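Local structure of nucleoside diphosphate kinase (Pyrobaculum aerophilum, 1XQI) at residues Ser37-Ala42 and Val118-Lys123; Lys79-Leu84 and Leu159-Gly164; Ile92-Pro97 and Gly101-Arg106. The protein probably catalyses transfer of the gamma phosphate of ATP to nucleoside diphosphates, through a phosphorylated active-site intermediate and with magnesium as cofactor. The protein carries 6 engineered substitutions. All blocks are in the same frame, centred on the assembly; numbering follows the deposited sequence.

Interaction 1 of 3, residues Ser37-Ala42 and Val118-Lys123; sequences SRFKKA and VVMVLK. Engineered in segment 37-42: K40 (natural residue Glu).
F39 lays one face of its ring against L122: methyl CD1 of L122 sits 3.6 Å above the ring plane, shifted toward the rim on the CD1 side of F39. It is a CH-pi contact, with L122 CD1 3.8 Å from the ring centroid and 15° off the normal. The other L122 methyl, CD2, lies on the same side of the ring plane, back toward the helix, meeting F39 CB at 3.7 Å, so the two cover ring and root from one side. The selenium of selenomethionine M120 approaches the same ring obliquely, SE lying 4.3 Å from F39 CD1, a Met-aromatic contact looser than the leucine one. M120 and L122, two apart on strand 117-123, both point to the helix; this is helix 32-42 packed on one face of the antiparallel sheet of the ferredoxin fold. With CG anti to its carbonyl carbon (chi1 -62°), F39 reaches the strand and also L20 of the next strand. An alanine in place of F39 is likely to leave L122 CD1 without its aromatic face and open a gap between helix and sheet. Further out, L44 and I148 pack on F39, and R38 forms a salt bridge with D151.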
loop_
_atom_site.group_PDB
_atom_site.type_symbol
_atom_site.label_atom_id
_atom_site.label_comp_id
_atom_site.label_asym_id
_atom_site.label_seq_id
_atom_site.Cartn_x
_atom_site.Cartn_y
_atom_site.Cartn_z
ATOM N N SER A 37 -2.854 -7.000 7.431
ATOM C CA SER A 37 -3.136 -8.402 7.735
ATOM C C SER A 37 -4.495 -8.667 8.469
ATOM O O SER A 37 -5.199 -9.633 8.174
ATOM C CB SER A 37 -1.958 -9.057 8.448
ATOM O OG SER A 37 -2.401 -10.213 9.129
ATOM N N ARG A 38 -4.869 -7.816 9.417
ATOM C CA ARG A 38 -6.131 -8.014 10.136
ATOM C C ARG A 38 -7.326 -7.915 9.192
ATOM O O ARG A 38 -8.308 -8.663 9.366
ATOM C CB ARG A 38 -6.275 -7.049 11.292
ATOM C CG ARG A 38 -4.968 -6.703 11.912
ATOM C CD ARG A 38 -4.626 -7.451 13.191
ATOM N NE ARG A 38 -5.375 -6.860 14.291
ATOM C CZ ARG A 38 -4.992 -6.778 15.566
ATOM N NH1 ARG A 38 -3.815 -7.260 16.012
ATOM N NH2 ARG A 38 -5.845 -6.203 16.403
ATOM N N PHE A 39 -7.244 -7.048 8.174
ATOM C CA PHE A 39 -8.396 -6.848 7.321
ATOM C C PHE A 39 -8.498 -8.001 6.314
ATOM O O PHE A 39 -9.569 -8.541 6.068
ATOM C CB PHE A 39 -8.340 -5.475 6.637
ATOM C CG PHE A 39 -8.366 -4.299 7.608
ATOM C CD1 PHE A 39 -7.447 -3.250 7.489
ATOM C CD2 PHE A 39 -9.311 -4.231 8.645
ATOM C CE1 PHE A 39 -7.497 -2.134 8.369
ATOM C CE2 PHE A 39 -9.364 -3.127 9.549
ATOM C CZ PHE A 39 -8.457 -2.077 9.409
ATOM N N LYS A 40 -7.362 -8.400 5.755
ATOM C CA LYS A 40 -7.280 -9.540 4.853
ATOM C C LYS A 40 -7.817 -10.785 5.563
ATOM O O LYS A 40 -8.578 -11.563 4.983
ATOM C CB LYS A 40 -5.830 -9.793 4.422
ATOM C CG LYS A 40 -5.617 -11.206 3.840
ATOM C CD LYS A 40 -4.182 -11.500 3.495
ATOM C CE LYS A 40 -3.411 -12.136 4.637
ATOM N NZ LYS A 40 -1.945 -12.260 4.233
ATOM N N LYS A 41 -7.442 -10.969 6.831
ATOM C CA LYS A 41 -7.893 -12.147 7.528
ATOM C C LYS A 41 -9.373 -12.177 7.770
ATOM O O LYS A 41 -9.933 -13.247 7.853
ATOM C CB LYS A 41 -7.098 -12.400 8.802
ATOM C CG LYS A 41 -5.847 -13.070 8.465
ATOM C CD LYS A 41 -4.786 -12.897 9.533
ATOM C CE LYS A 41 -3.533 -13.722 9.095
ATOM N NZ LYS A 41 -2.496 -13.593 10.114
ATOM N N ALA A 42 -10.017 -11.025 7.828
ATOM C CA ALA A 42 -11.441 -10.968 8.135
ATOM C C ALA A 42 -12.273 -11.236 6.888
ATOM O O ALA A 42 -13.464 -11.531 6.980
ATOM C CB ALA A 42 -11.805 -9.601 8.741
ATOM N N VAL A 118 -1.135 6.493 4.704
ATOM C CA VAL A 118 -1.439 5.445 3.751
ATOM C C VAL A 118 -2.940 5.374 3.841
ATOM O O VAL A 118 -3.483 5.237 4.942
ATOM C CB VAL A 118 -0.721 4.100 4.124
ATOM C CG1 VAL A 118 -1.330 2.878 3.382
ATOM C CG2 VAL A 118 0.756 4.204 3.783
ATOM N N VAL A 119 -3.592 5.549 2.690
ATOM C CA VAL A 119 -5.036 5.552 2.546
ATOM C C VAL A 119 -5.462 4.263 1.834
ATOM O O VAL A 119 -4.850 3.857 0.830
ATOM C CB VAL A 119 -5.505 6.761 1.688
ATOM C CG1 VAL A 119 -7.022 6.944 1.809
ATOM C CG2 VAL A 119 -4.826 8.047 2.175
HETATM N N MSE A 120 -6.506 3.615 2.331
HETATM C CA MSE A 120 -6.993 2.392 1.666
HETATM C C MSE A 120 -8.504 2.390 1.675
HETATM O O MSE A 120 -9.168 3.027 2.509
HETATM C CB MSE A 120 -6.389 1.060 2.283
HETATM C CG MSE A 120 -6.791 0.758 3.739
HETATM SE SE MSE A 120 -5.901 -0.661 4.431
HETATM C CE MSE A 120 -4.387 0.215 4.562
ATOM N N VAL A 121 -9.055 1.669 0.709
ATOM C CA VAL A 121 -10.499 1.447 0.680
ATOM C C VAL A 121 -10.694 -0.038 0.859
ATOM O O VAL A 121 -10.016 -0.844 0.205
ATOM C CB VAL A 121 -11.110 1.951 -0.607
ATOM C CG1 VAL A 121 -12.628 1.612 -0.683
ATOM C CG2 VAL A 121 -10.924 3.460 -0.696
ATOM N N LEU A 122 -11.574 -0.391 1.771
ATOM C CA LEU A 122 -11.825 -1.773 2.119
ATOM C C LEU A 122 -13.281 -2.025 1.767
ATOM O O LEU A 122 -14.167 -1.223 2.144
ATOM C CB LEU A 122 -11.603 -2.019 3.624
ATOM C CG LEU A 122 -10.138 -1.978 4.066
ATOM C CD1 LEU A 122 -10.071 -1.576 5.530
ATOM C CD2 LEU A 122 -9.529 -3.341 3.828
ATOM N N LYS A 123 -13.494 -3.119 1.034
ATOM C CA LYS A 123 -14.776 -3.573 0.535
ATOM C C LYS A 123 -15.151 -4.924 1.185
ATOM O O LYS A 123 -14.344 -5.887 1.264
ATOM C CB LYS A 123 -14.684 -3.738 -1.009
ATOM C CG LYS A 123 -16.014 -4.063 -1.747
ATOM C CD LYS A 123 -15.743 -4.623 -3.142
ATOM C CE LYS A 123 -17.013 -4.821 -4.006
ATOM N NZ LYS A 123 -17.214 -3.614 -4.887
#

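Interaction 2 of 3, residues Lys79-Leu84 and Leu159-Gly164; sequences KAYQEL and LAAEEG
A161 and Y81 make the closest approach here, methyl CB of A161 lying 3.6 Å from CE2 of the tyrosine ring. The methyl comes in at the ring's edge, close to its plane, so the ring presents its rim and not a face to the alanine. Of all the residues in the contact, A161 has the most surface buried by its partner segment: its CB points toward helix 67-84, and being so short it lets the backbones come near, with the CA atoms of Y81 and A161 7.6 Å apart. Y81 starts off less directly. A chi1 of -78° sets the ring beside the backbone N of Y81, and the ring then leans over so that its CE2 side reaches A161. Helix 67-84, part of the insert of this kinase, meets the last turn of helix 157-162 in this way, and that turn closes with a Schellman motif: G164, at positive phi, is the C-prime residue, its N bonded to A161 O, while R165 N reaches back to A160 O. The alanine that touches the tyrosine thus also supplies a carbonyl to the helix end. L84, one helical turn on from Y81, extends the contact toward the solvent-exposed side. Its CD1 comes within 4.3 Å of OE2 of E162, a loose van der Waals approach between a methyl and a carboxylate whose side chain starts away from the helix and bends back. P88, K91 and I92 of helix 88-92 pack against the Y81 side chain, and K91 NZ bonds to the carbonyl O of E162.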
loop_
_atom_site.group_PDB
_atom_site.type_symbol
_atom_site.label_atom_id
_atom_site.label_comp_id
_atom_site.label_asym_id
_atom_site.label_seq_id
_atom_site.Cartn_x
_atom_site.Cartn_y
_atom_site.Cartn_z
ATOM N N LYS A 79 -15.388 17.759 28.336
ATOM C CA LYS A 79 -15.642 16.715 29.329
ATOM C C LYS A 79 -14.305 16.150 29.830
ATOM O O LYS A 79 -14.103 16.012 31.053
ATOM C CB LYS A 79 -16.533 15.597 28.754
ATOM N N ALA A 80 -13.398 15.845 28.890
ATOM C CA ALA A 80 -12.051 15.413 29.227
ATOM C C ALA A 80 -11.382 16.401 30.204
ATOM O O ALA A 80 -11.003 16.005 31.316
ATOM C CB ALA A 80 -11.209 15.182 27.974
ATOM N N TYR A 81 -11.280 17.682 29.830
ATOM C CA TYR A 81 -10.706 18.713 30.743
ATOM C C TYR A 81 -11.304 18.752 32.167
ATOM O O TYR A 81 -10.590 18.963 33.159
ATOM C CB TYR A 81 -10.813 20.111 30.131
ATOM C CG TYR A 81 -9.797 20.437 29.070
ATOM C CD1 TYR A 81 -9.964 21.541 28.242
ATOM C CD2 TYR A 81 -8.673 19.641 28.881
ATOM C CE1 TYR A 81 -9.034 21.851 27.277
ATOM C CE2 TYR A 81 -7.734 19.944 27.913
ATOM C CZ TYR A 81 -7.919 21.044 27.116
ATOM O OH TYR A 81 -6.976 21.337 26.163
ATOM N N GLN A 82 -12.614 18.565 32.234
ATOM C CA GLN A 82 -13.375 18.642 33.474
ATOM C C GLN A 82 -13.006 17.534 34.470
ATOM O O GLN A 82 -12.724 17.833 35.623
ATOM C CB GLN A 82 -14.865 18.599 33.152
ATOM C CG GLN A 82 -15.769 18.611 34.374
ATOM C CD GLN A 82 -17.125 19.187 34.041
ATOM O OE1 GLN A 82 -17.382 20.369 34.286
ATOM N NE2 GLN A 82 -17.985 18.374 33.433
ATOM N N GLU A 83 -13.007 16.278 34.003
ATOM C CA GLU A 83 -12.542 15.081 34.763
ATOM C C GLU A 83 -11.064 15.140 35.160
ATOM O O GLU A 83 -10.670 14.549 36.182
ATOM C CB GLU A 83 -12.840 13.786 33.980
ATOM C CG GLU A 83 -14.377 13.501 33.856
ATOM C CD GLU A 83 -14.755 12.466 32.774
ATOM O OE1 GLU A 83 -13.927 12.153 31.883
ATOM O OE2 GLU A 83 -15.901 11.966 32.813
ATOM N N LEU A 84 -10.265 15.848 34.355
ATOM C CA LEU A 84 -8.879 16.169 34.683
ATOM C C LEU A 84 -8.735 17.457 35.533
ATOM O O LEU A 84 -7.668 17.751 36.068
ATOM C CB LEU A 84 -8.041 16.300 33.392
ATOM C CG LEU A 84 -7.513 15.091 32.588
ATOM C CD1 LEU A 84 -6.465 14.254 33.395
ATOM C CD2 LEU A 84 -8.644 14.180 31.972
ATOM N N LEU A 159 -3.055 12.382 28.500
ATOM C CA LEU A 159 -1.729 12.683 28.008
ATOM C C LEU A 159 -1.855 13.636 26.832
ATOM O O LEU A 159 -1.249 14.690 26.834
ATOM C CB LEU A 159 -1.035 11.388 27.559
ATOM C CG LEU A 159 0.447 11.073 27.791
ATOM C CD1 LEU A 159 1.000 10.337 26.539
ATOM C CD2 LEU A 159 1.322 12.280 28.206
ATOM N N ALA A 160 -2.652 13.268 25.835
ATOM C CA ALA A 160 -2.844 14.134 24.686
ATOM C C ALA A 160 -3.219 15.586 25.113
ATOM O O ALA A 160 -2.615 16.564 24.627
ATOM C CB ALA A 160 -3.866 13.539 23.719
ATOM N N ALA A 161 -4.178 15.717 26.033
ATOM C CA ALA A 161 -4.548 17.025 26.593
ATOM C C ALA A 161 -3.350 17.674 27.295
ATOM O O ALA A 161 -2.905 18.758 26.907
ATOM C CB ALA A 161 -5.764 16.912 27.543
ATOM N N GLU A 162 -2.774 16.997 28.285
ATOM C CA GLU A 162 -1.625 17.576 28.951
ATOM C C GLU A 162 -0.698 18.158 27.862
ATOM O O GLU A 162 -0.184 19.244 28.023
ATOM C CB GLU A 162 -0.913 16.539 29.855
ATOM C CG GLU A 162 -0.801 16.867 31.381
ATOM C CD GLU A 162 -2.174 16.870 32.124
ATOM O OE1 GLU A 162 -2.874 17.934 32.075
ATOM O OE2 GLU A 162 -2.530 15.824 32.767
ATOM N N GLU A 163 -0.557 17.477 26.725
ATOM C CA GLU A 163 0.496 17.807 25.739
ATOM C C GLU A 163 0.037 18.664 24.536
ATOM O O GLU A 163 0.760 18.747 23.545
ATOM C CB GLU A 163 1.157 16.517 25.194
ATOM C CG GLU A 163 2.037 15.679 26.154
ATOM C CD GLU A 163 2.760 14.524 25.399
ATOM O OE1 GLU A 163 2.268 14.134 24.313
ATOM O OE2 GLU A 163 3.812 14.004 25.862
ATOM N N GLY A 164 -1.152 19.282 24.609
ATOM C CA GLY A 164 -1.653 20.158 23.530
ATOM C C GLY A 164 -1.574 19.514 22.140
ATOM O O GLY A 164 -0.864 20.002 21.246
#

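Interaction 3 of 3, residues Ile92-Pro97 and Gly101-Arg106; sequences IGTDDP and GRIIKR
P97 O accepts a hydrogen bond from G101 N at 2.8 Å, the i to i+4 bond of the first turn of helix 97-112. D96 is the N-cap, its OD1 taking the backbone N of E99, and P97 fills the first helical position. Just upstream the chain makes an ST turn: T94 OG1 accepts from D96 N at 2.9 Å, a chi1 of 175° swinging this hydroxyl to the carbonyl side of T94, within reach of that N. The turn belongs to the loop, within the insert, that joins helix 88-92 to helix 97-112; G93 leaves the first of these helices at positive phi. The side chains meet at I103, whose surface is the most covered in the contact. Its CD1 projects into the bend of the loop and touches both I92 and T94. T94 and I103 run past each other in opposite senses, CG2 of T94 lying 4.1 Å from CD1 of I103. V100 packs on both loop residues. That same CD1 of I103 meets I92 at two atoms, carbonyl O at 3.5 Å and CB at 4.0 Å.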
loop_
_atom_site.group_PDB
_atom_site.type_symbol
_atom_site.label_atom_id
_atom_site.label_comp_id
_atom_site.label_asym_id
_atom_site.label_seq_id
_atom_site.Cartn_x
_atom_site.Cartn_y
_atom_site.Cartn_z
ATOM N N ILE A 92 -6.439 26.702 26.549
ATOM C CA ILE A 92 -6.531 26.936 25.106
ATOM C C ILE A 92 -7.239 28.246 24.764
ATOM O O ILE A 92 -7.542 28.515 23.592
ATOM C CB ILE A 92 -7.231 25.771 24.361
ATOM C CG1 ILE A 92 -8.475 25.286 25.127
ATOM C CG2 ILE A 92 -6.254 24.634 24.051
ATOM C CD1 ILE A 92 -9.399 24.408 24.282
ATOM N N GLY A 93 -7.557 29.037 25.772
ATOM C CA GLY A 93 -8.092 30.367 25.543
ATOM C C GLY A 93 -9.597 30.508 25.372
ATOM O O GLY A 93 -10.112 31.645 25.370
ATOM N N THR A 94 -10.314 29.392 25.221
ATOM C CA THR A 94 -11.771 29.458 25.068
ATOM C C THR A 94 -12.478 28.270 25.748
ATOM O O THR A 94 -11.867 27.232 25.954
ATOM C CB THR A 94 -12.191 29.507 23.566
ATOM O OG1 THR A 94 -13.626 29.449 23.472
ATOM C CG2 THR A 94 -11.591 28.324 22.778
ATOM N N ASP A 95 -13.754 28.400 26.076
ATOM C CA ASP A 95 -14.549 27.203 26.433
ATOM C C ASP A 95 -15.752 27.009 25.510
ATOM O O ASP A 95 -16.665 26.241 25.839
ATOM C CB ASP A 95 -15.008 27.197 27.910
ATOM C CG ASP A 95 -15.826 28.448 28.296
ATOM O OD1 ASP A 95 -15.980 28.681 29.516
ATOM O OD2 ASP A 95 -16.309 29.199 27.416
ATOM N N ASP A 96 -15.756 27.702 24.379
ATOM C CA ASP A 96 -16.855 27.587 23.447
ATOM C C ASP A 96 -16.692 26.292 22.612
ATOM O O ASP A 96 -15.689 26.166 21.913
ATOM C CB ASP A 96 -16.896 28.808 22.544
ATOM C CG ASP A 96 -17.879 28.641 21.441
ATOM O OD1 ASP A 96 -17.539 28.793 20.255
ATOM O OD2 ASP A 96 -19.035 28.308 21.762
ATOM N N PRO A 97 -17.649 25.330 22.703
ATOM C CA PRO A 97 -17.564 24.025 21.990
ATOM C C PRO A 97 -17.069 24.089 20.530
ATOM O O PRO A 97 -16.095 23.375 20.197
ATOM C CB PRO A 97 -18.995 23.490 22.061
ATOM C CG PRO A 97 -19.519 24.002 23.348
ATOM C CD PRO A 97 -18.885 25.397 23.524
ATOM N N GLY A 101 -13.678 22.808 18.914
ATOM C CA GLY A 101 -13.673 21.992 17.724
ATOM C C GLY A 101 -12.745 22.528 16.627
ATOM O O GLY A 101 -12.124 21.747 15.881
ATOM N N ARG A 102 -12.620 23.845 16.525
ATOM C CA ARG A 102 -11.749 24.414 15.492
ATOM C C ARG A 102 -10.280 24.251 15.915
ATOM O O ARG A 102 -9.407 24.046 15.078
ATOM C CB ARG A 102 -12.113 25.876 15.162
ATOM C CG ARG A 102 -13.457 26.040 14.470
ATOM C CD ARG A 102 -13.853 27.493 14.089
ATOM N NE ARG A 102 -14.546 27.462 12.797
ATOM C CZ ARG A 102 -15.803 27.821 12.604
ATOM N NH1 ARG A 102 -16.519 28.305 13.638
ATOM N NH2 ARG A 102 -16.334 27.720 11.382
ATOM N N ILE A 103 -10.032 24.308 17.213
ATOM C CA ILE A 103 -8.688 24.109 17.741
ATOM C C ILE A 103 -8.245 22.649 17.564
ATOM O O ILE A 103 -7.112 22.402 17.098
ATOM C CB ILE A 103 -8.538 24.578 19.238
ATOM C CG1 ILE A 103 -8.803 26.089 19.367
ATOM C CG2 ILE A 103 -7.163 24.241 19.765
ATOM C CD1 ILE A 103 -8.419 26.699 20.688
ATOM N N ILE A 104 -9.125 21.705 17.933
ATOM C CA ILE A 104 -8.918 20.287 17.668
ATOM C C ILE A 104 -8.681 20.016 16.172
ATOM O O ILE A 104 -7.743 19.275 15.804
ATOM C CB ILE A 104 -10.150 19.427 18.094
ATOM C CG1 ILE A 104 -10.404 19.516 19.611
ATOM C CG2 ILE A 104 -10.008 17.959 17.578
ATOM C CD1 ILE A 104 -11.700 18.876 20.016
ATOM N N LYS A 105 -9.515 20.605 15.313
ATOM C CA LYS A 105 -9.322 20.412 13.876
ATOM C C LYS A 105 -7.903 20.849 13.421
ATOM O O LYS A 105 -7.277 20.172 12.609
ATOM C CB LYS A 105 -10.435 21.073 13.045
ATOM C CG LYS A 105 -10.262 20.906 11.533
ATOM C CD LYS A 105 -11.585 20.959 10.815
ATOM C CE LYS A 105 -11.387 21.044 9.341
ATOM N NZ LYS A 105 -12.726 20.951 8.633
ATOM N N ARG A 106 -7.397 21.955 13.966
ATOM C CA ARG A 106 -6.040 22.437 13.650
ATOM C C ARG A 106 -4.964 21.484 14.125
ATOM O O ARG A 106 -3.925 21.340 13.467
ATOM C CB ARG A 106 -5.802 23.851 14.211
ATOM C CG ARG A 106 -6.379 24.951 13.290
ATOM C CD ARG A 106 -6.552 26.363 13.947
ATOM N NE ARG A 106 -5.283 26.860 14.488
ATOM C CZ ARG A 106 -4.248 27.260 13.748
ATOM N NH1 ARG A 106 -4.328 27.245 12.415
ATOM N NH2 ARG A 106 -3.128 27.673 14.344
#

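In the fold
Interactions 2 and 3 sit together in the helical part of the chain, their centres 13 Å apart, while interaction 1 lies on the opposite side of the chain's centre, about 32 and 33 Å away centre to centre. Interactions 2 and 3 touch directly: Y81 CE1 packs on I92 CD1 at 4.0 Å. Along the chain, segment 37-42 comes first, then 79-84, the whole of interaction 3, then 118-123 and finally 159-164, so interactions 1 and 2 interlace. Helix 97-112 leads from interaction 3 into strand 117-123 of the sheet. The insert thus packs on helix 157-162 and on the rest of helix 97-112, on the side of the chain away from the helix-on-sheet packing of interaction 1.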